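Long-range contacts in Peptide/nickel transport system substrate-binding protein (Listeria monocytogenes serotype 1/2a, PDB 5KZT), which probably binds peptides outside the membrane and hands them to an oligopeptide (Opp-type) uptake transporter, here crystallised with a peptide bound: residues D437-D442 against K453-I458; Q279-K284 against N415-F420. All blocks are in the same frame, centred on the assembly; numbering follows the deposited sequence.

Interaction 1 (D437-D442 against K453-I458); sequences DLFVTD and KDYDKI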
ATOM      1  N   ASP A 437       6.292  10.172   5.316  1.00 16.37           N
ATOM      2  CA  ASP A 437       5.288  10.453   6.323  1.00 16.92           C
ATOM      3  C   ASP A 437       4.931   9.273   7.231  1.00 16.27           C
ATOM      4  O   ASP A 437       4.381   9.472   8.311  1.00 16.06           O
ATOM      5  CB  ASP A 437       4.002  10.945   5.671  1.00 17.84           C
ATOM      6  CG  ASP A 437       4.110  12.346   5.137  1.00 19.02           C
ATOM      7  OD1 ASP A 437       5.128  13.047   5.354  1.00 21.18           O
ATOM      8  OD2 ASP A 437       3.147  12.763   4.483  1.00 20.12           O
ATOM      9  N   LEU A 438       5.248   8.054   6.811  1.00 16.00           N
ATOM     10  CA  LEU A 438       4.978   6.888   7.644  1.00 16.25           C
ATOM     11  C   LEU A 438       5.623   6.937   9.033  1.00 16.25           C
ATOM     12  O   LEU A 438       5.060   6.428   9.999  1.00 16.03           O
ATOM     13  CB  LEU A 438       5.482   5.628   6.935  1.00 16.86           C
ATOM     14  CG  LEU A 438       4.901   5.325   5.550  1.00 17.19           C
ATOM     15  CD1 LEU A 438       5.554   4.073   4.958  1.00 17.87           C
ATOM     16  CD2 LEU A 438       3.392   5.186   5.572  1.00 17.54           C
ATOM     17  N   PHE A 439       6.797   7.550   9.136  1.00 16.13           N
ATOM     18  CA  PHE A 439       7.617   7.382  10.340  1.00 16.06           C
ATOM     19  C   PHE A 439       7.681   8.609  11.247  1.00 16.25           C
ATOM     20  O   PHE A 439       8.541   8.694  12.122  1.00 15.94           O
ATOM     21  CB  PHE A 439       8.992   6.876   9.907  1.00 16.42           C
ATOM     22  CG  PHE A 439       8.902   5.584   9.135  1.00 16.47           C
ATOM     23  CD1 PHE A 439       8.517   4.412   9.785  1.00 16.28           C
ATOM     24  CD2 PHE A 439       9.111   5.558   7.758  1.00 16.58           C
ATOM     25  CE1 PHE A 439       8.384   3.218   9.091  1.00 16.31           C
ATOM     26  CE2 PHE A 439       8.975   4.357   7.053  1.00 16.38           C
ATOM     27  CZ  PHE A 439       8.619   3.189   7.722  1.00 15.93           C
ATOM     28  N   VAL A 440       6.737   9.533  11.051  1.00 16.24           N
ATOM     29  CA  VAL A 440       6.495  10.585  12.021  1.00 17.02           C
ATOM     30  C   VAL A 440       6.050   9.965  13.355  1.00 16.84           C
ATOM     31  O   VAL A 440       5.474   8.870  13.385  1.00 16.19           O
ATOM     32  CB  VAL A 440       5.461  11.645  11.531  1.00 17.22           C
ATOM     33  CG1 VAL A 440       5.940  12.290  10.234  1.00 17.41           C
ATOM     34  CG2 VAL A 440       4.075  11.038  11.369  1.00 17.01           C
ATOM     35  N   THR A 441       6.349  10.668  14.451  1.00 17.18           N
ATOM     36  CA  THR A 441       6.044  10.202  15.805  1.00 17.32           C
ATOM     37  C   THR A 441       4.562   9.863  15.920  1.00 17.25           C
ATOM     38  O   THR A 441       3.711  10.658  15.545  1.00 16.72           O
ATOM     39  CB  THR A 441       6.451  11.274  16.871  1.00 18.15           C
ATOM     40  OG1 THR A 441       7.866  11.499  16.813  1.00 18.25           O
ATOM     41  CG2 THR A 441       6.073  10.851  18.294  1.00 18.54           C
ATOM     42  N   ASP A 442       4.271   8.668  16.441  1.00 17.33           N
ATOM     43  CA  ASP A 442       2.911   8.205  16.694  1.00 17.79           C
ATOM     44  C   ASP A 442       2.046   8.066  15.422  1.00 17.36           C
ATOM     45  O   ASP A 442       0.817   7.954  15.521  1.00 17.05           O
ATOM     46  CB  ASP A 442       2.201   9.087  17.746  1.00 18.93           C
ATOM     47  CG  ASP A 442       2.822   8.986  19.130  1.00 19.89           C
ATOM     48  OD1 ASP A 442       3.239   7.885  19.536  1.00 20.57           O
ATOM     49  OD2 ASP A 442       2.872  10.021  19.833  1.00 21.27           O
ATOM     50  N   LYS A 453      12.139  14.109  16.713  1.00 23.25           N
ATOM     51  CA  LYS A 453      11.471  15.410  16.510  1.00 24.35           C
ATOM     52  C   LYS A 453      11.999  16.221  15.338  1.00 24.30           C
ATOM     53  O   LYS A 453      11.253  17.012  14.759  1.00 24.46           O
ATOM     54  CB  LYS A 453      11.487  16.270  17.780  1.00 26.73           C
ATOM     55  CG  LYS A 453      10.728  15.705  18.982  1.00 27.79           C
ATOM     56  CD  LYS A 453       9.364  15.077  18.682  1.00 28.31           C
ATOM     57  CE  LYS A 453       8.333  16.060  18.092  1.00 29.38           C
ATOM     58  NZ  LYS A 453       7.164  15.397  17.423  1.00 28.88           N
ATOM     59  N   ASP A 454      13.269  16.047  14.990  1.00 24.42           N
ATOM     60  CA  ASP A 454      13.833  16.730  13.819  1.00 24.98           C
ATOM     61  C   ASP A 454      13.226  16.180  12.525  1.00 23.22           C
ATOM     62  O   ASP A 454      12.956  16.930  11.577  1.00 24.06           O
ATOM     63  CB  ASP A 454      15.361  16.569  13.770  1.00 26.49           C
ATOM     64  CG  ASP A 454      16.064  17.211  14.953  1.00 28.64           C
ATOM     65  OD1 ASP A 454      15.519  18.169  15.545  1.00 29.75           O
ATOM     66  OD2 ASP A 454      17.170  16.738  15.295  1.00 30.40           O
ATOM     67  N   TYR A 455      13.021  14.866  12.494  1.00 21.42           N
ATOM     68  CA  TYR A 455      12.344  14.202  11.378  1.00 19.83           C
ATOM     69  C   TYR A 455      10.916  14.733  11.254  1.00 19.57           C
ATOM     70  O   TYR A 455      10.551  15.194  10.191  1.00 19.19           O
ATOM     71  CB  TYR A 455      12.348  12.690  11.565  1.00 18.53           C
ATOM     72  CG  TYR A 455      11.844  11.904  10.378  1.00 17.37           C
ATOM     73  CD1 TYR A 455      12.665  11.651   9.292  1.00 17.12           C
ATOM     74  CD2 TYR A 455      10.547  11.386  10.359  1.00 16.45           C
ATOM     75  CE1 TYR A 455      12.212  10.904   8.206  1.00 16.54           C
ATOM     76  CE2 TYR A 455      10.089  10.625   9.283  1.00 15.69           C
ATOM     77  CZ  TYR A 455      10.929  10.394   8.202  1.00 15.82           C
ATOM     78  OH  TYR A 455      10.496   9.668   7.102  1.00 15.13           O
ATOM     79  N   ASP A 456      10.163  14.734  12.360  1.00 20.12           N
ATOM     80  CA  ASP A 456       8.787  15.299  12.388  1.00 20.35           C
ATOM     81  C   ASP A 456       8.738  16.746  11.928  1.00 21.63           C
ATOM     82  O   ASP A 456       7.845  17.121  11.173  1.00 21.25           O
ATOM     83  CB  ASP A 456       8.166  15.252  13.791  1.00 20.83           C
ATOM     84  CG  ASP A 456       8.105  13.865  14.368  1.00 20.25           C
ATOM     85  OD1 ASP A 456       8.093  12.881  13.601  1.00 19.70           O
ATOM     86  OD2 ASP A 456       8.093  13.753  15.615  1.00 21.30           O
ATOM     87  N   LYS A 457       9.691  17.549  12.387  1.00 23.60           N
ATOM     88  CA  LYS A 457       9.742  18.966  12.037  1.00 26.19           C
ATOM     89  C   LYS A 457       9.923  19.176  10.530  1.00 26.71           C
ATOM     90  O   LYS A 457       9.253  20.034   9.925  1.00 26.53           O
ATOM     91  CB  LYS A 457      10.850  19.678  12.811  1.00 28.33           C
ATOM     92  CG  LYS A 457      10.883  21.178  12.552  1.00 30.82           C
ATOM     93  CD  LYS A 457      11.402  21.978  13.744  1.00 33.03           C
ATOM     94  CE  LYS A 457      10.484  23.149  14.091  1.00 34.56           C
ATOM     95  NZ  LYS A 457      10.285  24.098  12.959  1.00 35.65           N
ATOM     96  N   ILE A 458      10.796  18.374   9.926  1.00 37.19           N
ATOM     97  CA  ILE A 458      10.950  18.391   8.468  1.00 35.31           C
ATOM     98  C   ILE A 458       9.635  18.085   7.752  1.00 35.02           C
ATOM     99  O   ILE A 458       9.240  18.814   6.846  1.00 35.93           O
ATOM    100  CB  ILE A 458      12.072  17.438   7.984  1.00 33.25           C
ATOM    101  CG1 ILE A 458      13.430  18.105   8.234  1.00 34.62           C
ATOM    102  CG2 ILE A 458      11.903  17.106   6.503  1.00 30.85           C
ATOM    103  CD1 ILE A 458      14.639  17.267   7.890  1.00 33.30           C
TER
HETATM  104  O   HOH W   1       9.806  10.696  13.962  1.00 17.91           O
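D456 OD2 accepts two bonds, one from T441 OG1 and one from K453 NZ, each 2.6 Å long. With them D456 ties the first turn of helix 453-459 to the loop that follows helix 433-436, within the OppA-type solute-binding fold. The two donors come from different sides: the T441 hydroxyl, also hydrogen-bonded to S451 OG, uses the syn lone pair of OD2, whereas the ammonium group arrives on the anti side, 21° out of the carboxylate plane. K453 gets there by curling its chain at chi2 and chi3, closing a salt bridge within its own helical turn. The other oxygen, OD1, takes the backbone N-H of T441 at 2.9 Å from above the carboxylate plane, so one carboxylate holds both the main chain and the side chain of T441. A water bridges OD1 and F439 O. Gripped at both oxygens, D456 is probably kept ionised by the nearby lysine. V440 packs beside D456, its CB 3.6 Å from OD1, the two side chains meeting at a slant. One residue before D456, Y455 points toward the loop with CG anti to its own N (chi1 -172°). L484 of helix 471-487 touches both Y455 and F439, and the Y455 hydroxyl is hydrogen-bonded to L436 O. V440 N lies at the edge of the Y455 ring, near its plane, while Y455 CE2 approaches F439 CB to 4.0 Å.

Interaction 2 (Q279-K284 against N415-F420); sequences QKRAGK and NQDYDF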
ATOM      1  N   GLN A 279      10.571  -0.905  18.670  1.00 17.32           N
ATOM      2  CA  GLN A 279      11.325  -0.506  19.856  1.00 18.01           C
ATOM      3  C   GLN A 279      10.601  -0.727  21.176  1.00 18.83           C
ATOM      4  O   GLN A 279      11.224  -0.618  22.246  1.00 19.37           O
ATOM      5  CB  GLN A 279      11.735   0.955  19.736  1.00 18.04           C
ATOM      6  CG  GLN A 279      12.477   1.243  18.447  1.00 17.64           C
ATOM      7  CD  GLN A 279      13.174   2.582  18.438  1.00 17.95           C
ATOM      8  OE1 GLN A 279      13.493   3.137  19.490  1.00 18.88           O
ATOM      9  NE2 GLN A 279      13.456   3.093  17.242  1.00 17.48           N
ATOM     10  N   LYS A 280       9.305  -1.022  21.131  1.00 19.11           N
ATOM     11  CA  LYS A 280       8.511  -1.200  22.355  1.00 20.41           C
ATOM     12  C   LYS A 280       7.367  -2.163  22.117  1.00 20.72           C
ATOM     13  O   LYS A 280       6.569  -1.966  21.200  1.00 20.17           O
ATOM     14  CB  LYS A 280       7.943   0.137  22.825  1.00 21.00           C
ATOM     15  CG  LYS A 280       7.138   0.035  24.110  1.00 22.38           C
ATOM     16  CD  LYS A 280       6.882   1.408  24.711  1.00 23.54           C
ATOM     17  CE  LYS A 280       8.113   1.979  25.390  1.00 24.44           C
ATOM     18  NZ  LYS A 280       7.715   3.045  26.355  1.00 25.55           N
ATOM     19  N   ARG A 281       7.279  -3.184  22.960  1.00 21.61           N
ATOM     20  CA  ARG A 281       6.291  -4.234  22.805  1.00 22.45           C
ATOM     21  C   ARG A 281       5.667  -4.507  24.169  1.00 24.14           C
ATOM     22  O   ARG A 281       6.378  -4.650  25.167  1.00 24.30           O
ATOM     23  CB  ARG A 281       6.974  -5.477  22.259  1.00 22.47           C
ATOM     24  CG  ARG A 281       6.073  -6.669  22.116  1.00 23.16           C
ATOM     25  CD  ARG A 281       6.787  -7.837  21.480  1.00 23.35           C
ATOM     26  NE  ARG A 281       5.795  -8.847  21.154  1.00 24.25           N
ATOM     27  CZ  ARG A 281       6.009  -9.921  20.410  1.00 24.32           C
ATOM     28  NH1 ARG A 281       7.193 -10.153  19.879  1.00 24.03           N
ATOM     29  NH2 ARG A 281       5.006 -10.759  20.190  1.00 25.14           N
ATOM     30  N   ALA A 282       4.335  -4.529  24.216  1.00 25.01           N
ATOM     31  CA  ALA A 282       3.606  -4.700  25.456  1.00 26.72           C
ATOM     32  C   ALA A 282       4.051  -3.718  26.564  1.00 27.75           C
ATOM     33  O   ALA A 282       4.100  -4.074  27.746  1.00 28.77           O
ATOM     34  CB  ALA A 282       3.715  -6.147  25.916  1.00 27.56           C
ATOM     35  N   GLY A 283       4.371  -2.480  26.163  1.00 27.78           N
ATOM     36  CA  GLY A 283       4.784  -1.422  27.092  1.00 28.56           C
ATOM     37  C   GLY A 283       6.228  -1.422  27.572  1.00 28.88           C
ATOM     38  O   GLY A 283       6.608  -0.560  28.387  1.00 29.60           O
ATOM     39  N   LYS A 284       7.039  -2.354  27.068  1.00 28.17           N
ATOM     40  CA  LYS A 284       8.431  -2.540  27.521  1.00 28.61           C
ATOM     41  C   LYS A 284       9.373  -2.370  26.334  1.00 27.01           C
ATOM     42  O   LYS A 284       9.102  -2.908  25.254  1.00 24.76           O
ATOM     43  CB  LYS A 284       8.641  -3.955  28.074  1.00 30.12           C
ATOM     44  CG  LYS A 284       7.624  -4.411  29.109  1.00 32.13           C
ATOM     45  CD  LYS A 284       7.839  -3.737  30.448  1.00 34.14           C
ATOM     46  CE  LYS A 284       6.756  -4.151  31.435  1.00 36.03           C
ATOM     47  NZ  LYS A 284       7.141  -3.834  32.829  1.00 37.90           N
ATOM     48  N   ASN A 415      -0.850  -3.404  16.479  1.00 22.16           N
ATOM     49  CA  ASN A 415      -0.790  -3.650  17.927  1.00 23.05           C
ATOM     50  C   ASN A 415       0.620  -3.555  18.536  1.00 22.71           C
ATOM     51  O   ASN A 415       0.770  -3.656  19.753  1.00 22.09           O
ATOM     52  CB  ASN A 415      -1.364  -5.046  18.260  1.00 24.37           C
ATOM     53  CG  ASN A 415      -2.850  -5.170  17.964  1.00 25.56           C
ATOM     54  OD1 ASN A 415      -3.580  -4.177  17.901  1.00 26.58           O
ATOM     55  ND2 ASN A 415      -3.312  -6.407  17.796  1.00 26.62           N
ATOM     56  N   GLN A 416       1.645  -3.365  17.704  1.00 21.75           N
ATOM     57  CA  GLN A 416       3.045  -3.456  18.129  1.00 22.10           C
ATOM     58  C   GLN A 416       3.408  -4.768  18.812  1.00 22.96           C
ATOM     59  O   GLN A 416       4.262  -4.818  19.696  1.00 23.39           O
ATOM     60  CB  GLN A 416       3.442  -2.237  18.971  1.00 22.25           C
ATOM     61  CG  GLN A 416       3.872  -1.103  18.083  1.00 21.68           C
ATOM     62  CD  GLN A 416       4.214   0.148  18.822  1.00 22.04           C
ATOM     63  OE1 GLN A 416       3.385   1.025  18.963  1.00 22.73           O
ATOM     64  NE2 GLN A 416       5.456   0.253  19.271  1.00 22.25           N
ATOM     65  N   ASP A 417       2.788  -5.845  18.358  1.00 23.53           N
ATOM     66  CA  ASP A 417       2.986  -7.147  18.943  1.00 24.62           C
ATOM     67  C   ASP A 417       3.915  -7.914  18.016  1.00 22.87           C
ATOM     68  O   ASP A 417       3.529  -8.886  17.383  1.00 23.28           O
ATOM     69  CB  ASP A 417       1.615  -7.814  19.126  1.00 27.36           C
ATOM     70  CG  ASP A 417       1.637  -8.966  20.086  1.00 30.65           C
ATOM     71  OD1 ASP A 417       2.409  -8.949  21.083  1.00 34.60           O
ATOM     72  OD2 ASP A 417       0.839  -9.910  19.866  1.00 34.05           O
ATOM     73  N   TYR A 418       5.152  -7.453  17.943  1.00 21.19           N
ATOM     74  CA  TYR A 418       6.185  -8.047  17.091  1.00 19.94           C
ATOM     75  C   TYR A 418       7.540  -7.481  17.548  1.00 19.93           C
ATOM     76  O   TYR A 418       7.582  -6.495  18.293  1.00 19.38           O
ATOM     77  CB  TYR A 418       5.905  -7.758  15.590  1.00 19.04           C
ATOM     78  CG  TYR A 418       6.190  -6.342  15.138  1.00 17.83           C
ATOM     79  CD1 TYR A 418       5.267  -5.327  15.379  1.00 17.45           C
ATOM     80  CD2 TYR A 418       7.372  -6.017  14.461  1.00 17.50           C
ATOM     81  CE1 TYR A 418       5.521  -4.006  15.016  1.00 16.93           C
ATOM     82  CE2 TYR A 418       7.615  -4.704  14.036  1.00 16.99           C
ATOM     83  CZ  TYR A 418       6.680  -3.706  14.323  1.00 16.62           C
ATOM     84  OH  TYR A 418       6.898  -2.410  13.959  1.00 16.54           O
ATOM     85  N   ASP A 419       8.638  -8.120  17.158  1.00 19.72           N
ATOM     86  CA  ASP A 419       9.974  -7.604  17.466  1.00 19.70           C
ATOM     87  C   ASP A 419      10.545  -6.863  16.262  1.00 19.01           C
ATOM     88  O   ASP A 419      10.909  -5.684  16.331  1.00 18.34           O
ATOM     89  CB  ASP A 419      10.920  -8.739  17.848  1.00 20.67           C
ATOM     90  CG  ASP A 419      10.524  -9.449  19.112  1.00 21.62           C
ATOM     91  OD1 ASP A 419       9.771  -8.892  19.948  1.00 21.52           O
ATOM     92  OD2 ASP A 419      11.004 -10.589  19.280  1.00 22.44           O
ATOM     93  N   PHE A 420      10.639  -7.586  15.158  1.00 19.11           N
ATOM     94  CA  PHE A 420      10.996  -7.015  13.878  1.00 18.70           C
ATOM     95  C   PHE A 420      10.306  -7.802  12.777  1.00 18.60           C
ATOM     96  O   PHE A 420       9.892  -8.945  13.002  1.00 18.66           O
ATOM     97  CB  PHE A 420      12.516  -6.807  13.695  1.00 19.32           C
ATOM     98  CG  PHE A 420      13.363  -8.062  13.563  1.00 20.42           C
ATOM     99  CD1 PHE A 420      13.182  -9.177  14.355  1.00 21.12           C
ATOM    100  CD2 PHE A 420      14.428  -8.070  12.667  1.00 20.82           C
ATOM    101  CE1 PHE A 420      14.007 -10.295  14.223  1.00 22.21           C
ATOM    102  CE2 PHE A 420      15.261  -9.179  12.536  1.00 21.70           C
ATOM    103  CZ  PHE A 420      15.052 -10.292  13.318  1.00 22.44           C
TER
HETATM  104  O   HOH W   2       2.604  -4.137  22.105  1.00 33.55           O
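A type I' beta turn, R281 to K284, closes a two-stranded hairpin that lies against the connection between helix 406-414 and strand 420-425, where Q416 ends the helix in a Schellman motif. R281 carries the contact. Its chain runs extended from CG to NE, with CG anti to the backbone N (chi1 177°), and this carries the guanidinium along the 416-419 backbone; on the way CG passes 3.5 Å from Q416 O. One guanidinium face rests on the main chain, Y418 N lying 3.5 Å above its centre. At the edge, NH1 donates to D419 OD1 at 2.9 Å; the oxygen is in the guanidinium plane but is itself met from well above the carboxylate plane. D417 OD1 receives NH2 at 3.3 Å and, weakly, NE, with its carboxylate nearly perpendicular to the guanidinium (88°). Nearer the turn, a water accepts from A282 N and donates to N415 O, while Q416 NE2, whose hydrogen bonds go to S449 OG and N278 OD1, lies 3.1 Å from K280 O. E370, from strand 367-374, makes a further salt bridge to R281 NH1, and its backbone N bonds D419 OD2. Three carboxylates thus surround a single guanidinium, whose charge probably offsets their mutual repulsion, and the NH1 bonds to D419 and E370 should limit its rotation.

Interaction 2 is complete in the chain before interaction 1 begins: residues 415-420 lead into strand 420-425, and helix 433-436 then delivers the loop 437-442. The two centres are about 19 Å apart and the nearest atoms about 7 Å, without touching. What lies between them is partly the chain joining 442 to 453. M448 touches F439 of interaction 1 and Y418 of interaction 2. In interaction 1 the aspartate's salt bridge stays within the helix and its cross-contact bonds go to T441, whereas in interaction 2 the salt bridges themselves cross the contact. Interaction 1 ties neighbouring parts of the chain; interaction 2 joins segments 131 residues apart at their closest ends, at the margin of the mixed sheet.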